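Local structure of fusarinine C esterase sidJ (Aspergillus fumigatus, 6GUP) at residues S134-H139 against R269-L274. The protein hydrolyses the ester bonds of the fungal siderophore fusarinine C, but not those of triacetylfusarinine C, as an alpha/beta-hydrolase working as a homodimer. Residues are numbered along the deposited sequence; the frame is centred on the assembly and turned at random.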
loop_
_atom_site.group_PDB
_atom_site.type_symbol
_atom_site.label_atom_id
_atom_site.label_comp_id
_atom_site.label_asym_id
_atom_site.label_seq_id
_atom_site.Cartn_x
_atom_site.Cartn_y
_atom_site.Cartn_z
ATOM N N SER A 134 0.764 16.805 -18.678
ATOM C CA SER A 134 1.280 18.171 -18.854
ATOM C C SER A 134 2.806 18.313 -18.841
ATOM O O SER A 134 3.342 19.218 -19.485
ATOM C CB SER A 134 0.679 19.095 -17.791
ATOM O OG SER A 134 1.103 18.737 -16.487
ATOM N N ARG A 135 3.501 17.435 -18.119
ATOM C CA ARG A 135 4.948 17.578 -17.924
ATOM C C ARG A 135 5.760 17.035 -19.107
ATOM O O ARG A 135 5.225 16.280 -19.922
ATOM C CB ARG A 135 5.376 16.890 -16.623
ATOM C CG ARG A 135 4.661 17.378 -15.369
ATOM C CD ARG A 135 4.635 18.893 -15.212
ATOM N NE ARG A 135 5.970 19.492 -15.326
ATOM C CZ ARG A 135 6.717 19.964 -14.323
ATOM N NH1 ARG A 135 7.915 20.477 -14.599
ATOM N NH2 ARG A 135 6.300 19.949 -13.054
ATOM N N PRO A 136 7.055 17.422 -19.205
ATOM C CA PRO A 136 7.935 16.913 -20.266
ATOM C C PRO A 136 8.064 15.390 -20.286
ATOM O O PRO A 136 8.010 14.750 -19.232
ATOM C CB PRO A 136 9.291 17.546 -19.930
ATOM C CG PRO A 136 8.953 18.786 -19.195
ATOM C CD PRO A 136 7.736 18.449 -18.392
ATOM N N ASN A 137 8.249 14.834 -21.482
ATOM C CA ASN A 137 8.368 13.391 -21.686
ATOM C C ASN A 137 9.709 13.083 -22.367
ATOM O O ASN A 137 9.747 12.733 -23.551
ATOM C CB ASN A 137 7.177 12.885 -22.517
ATOM C CG ASN A 137 7.090 11.366 -22.577
ATOM O OD1 ASN A 137 7.622 10.656 -21.720
ATOM N ND2 ASN A 137 6.407 10.861 -23.597
ATOM N N PRO A 138 10.823 13.229 -21.618
ATOM C CA PRO A 138 12.135 12.960 -22.192
ATOM C C PRO A 138 12.420 11.468 -22.369
ATOM O O PRO A 138 11.769 10.615 -21.755
ATOM C CB PRO A 138 13.093 13.575 -21.168
ATOM C CG PRO A 138 12.374 13.414 -19.880
ATOM C CD PRO A 138 10.940 13.696 -20.223
ATOM N N HIS A 139 13.417 11.197 -23.201
ATOM C CA HIS A 139 13.823 9.846 -23.599
ATOM C C HIS A 139 15.239 9.651 -23.063
ATOM O O HIS A 139 16.189 9.439 -23.820
ATOM C CB HIS A 139 13.770 9.684 -25.131
ATOM C CG HIS A 139 14.432 10.804 -25.877
ATOM N ND1 HIS A 139 13.867 12.057 -25.976
ATOM C CD2 HIS A 139 15.615 10.870 -26.532
ATOM C CE1 HIS A 139 14.672 12.847 -26.660
ATOM N NE2 HIS A 139 15.737 12.151 -27.014
ATOM N N ARG A 269 -2.153 19.747 -24.762
ATOM C CA ARG A 269 -2.026 19.719 -26.227
ATOM C C ARG A 269 -0.575 19.548 -26.697
ATOM O O ARG A 269 -0.321 18.837 -27.670
ATOM C CB ARG A 269 -2.610 20.992 -26.851
ATOM C CG ARG A 269 -2.719 20.939 -28.374
ATOM C CD ARG A 269 -3.239 22.236 -28.973
ATOM N NE ARG A 269 -2.386 23.385 -28.661
ATOM C CZ ARG A 269 -2.575 24.624 -29.118
ATOM N NH1 ARG A 269 -3.589 24.912 -29.937
ATOM N NH2 ARG A 269 -1.733 25.590 -28.757
ATOM N N GLU A 270 0.361 20.197 -26.006
ATOM C CA GLU A 270 1.759 20.260 -26.450
ATOM C C GLU A 270 2.521 18.942 -26.270
ATOM O O GLU A 270 3.311 18.570 -27.140
ATOM C CB GLU A 270 2.513 21.393 -25.736
ATOM C CG GLU A 270 1.870 22.776 -25.832
ATOM C CD GLU A 270 1.588 23.223 -27.258
ATOM O OE1 GLU A 270 2.440 22.989 -28.142
ATOM O OE2 GLU A 270 0.513 23.816 -27.491
ATOM N N GLN A 271 2.291 18.244 -25.156
ATOM C CA GLN A 271 3.014 16.994 -24.862
ATOM C C GLN A 271 2.543 15.800 -25.704
ATOM O O GLN A 271 3.297 14.841 -25.884
ATOM C CB GLN A 271 2.923 16.641 -23.372
ATOM C CG GLN A 271 3.466 17.697 -22.411
ATOM C CD GLN A 271 4.946 18.002 -22.584
ATOM O OE1 GLN A 271 5.703 17.214 -23.152
ATOM N NE2 GLN A 271 5.367 19.155 -22.075
ATOM N N GLY A 272 1.308 15.851 -26.202
ATOM C CA GLY A 272 0.783 14.826 -27.109
ATOM C C GLY A 272 0.480 13.480 -26.470
ATOM O O GLY A 272 0.592 12.445 -27.132
ATOM N N LEU A 273 0.089 13.490 -25.194
ATOM C CA LEU A 273 -0.210 12.260 -24.450
ATOM C C LEU A 273 -1.707 12.055 -24.178
ATOM O O LEU A 273 -2.075 11.175 -23.394
ATOM C CB LEU A 273 0.584 12.233 -23.138
ATOM C CG LEU A 273 2.109 12.208 -23.281
ATOM C CD1 LEU A 273 2.758 12.380 -21.919
ATOM C CD2 LEU A 273 2.595 10.925 -23.938
ATOM N N LEU A 274 -2.564 12.842 -24.832
ATOM C CA LEU A 274 -4.010 12.629 -24.787
ATOM C C LEU A 274 -4.589 12.702 -26.198
ATOM O O LEU A 274 -4.900 13.789 -26.692
ATOM C CB LEU A 274 -4.685 13.659 -23.867
ATOM C CG LEU A 274 -6.212 13.599 -23.709
ATOM C CD1 LEU A 274 -6.688 12.213 -23.296
ATOM C CD2 LEU A 274 -6.680 14.640 -22.700
#
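Gln271 lays its side chain against the backbone carbonyls of Ser134 and Arg135, where helix 125-134 gives way to loop. The one hydrogen bond between the segments runs from Gln271 NE2 to Ser134 O, 3.3 Å long and weak, since the N-H...O angle is only 126°. The glutamine chain is bent at chi2 (-62°), which turns one face of the flat amide to Arg135 O while NE2 still reaches Ser134 O.

The remaining contacts of this amide are not hydrogen bonds. Arg135 O stands over its face, 3.2 Å from Gln271 CD; the 3.4 Å from Arg135 O to Gln271 OE1, two acceptors, merely follows from this stacking. Gln271 OE1 also approaches Pro136 CA at 3.7 Å. From outside the contact, Arg154 ties this loop by hydrogen bonds to Arg135 O, Pro136 O and Asn137 OD1.

Beyond Gly272, which leaves the helix with positive phi, the chain comes back to the interface through Leu273. Its CD2 methyl touches Asn137 ND2 at 3.8 Å. Leu273 also packs on Leu133 of helix 125-134, and its backbone is hydrogen-bonded to that of Leu157.

The contact thus joins two connections of the alpha/beta-hydrolase fold, leading toward the neighbouring parallel strands 159-163 and 278-283. With one weak hydrogen bond, an amide stacked against a carbonyl oxygen and a small apolar touch, the direct grip is probably modest.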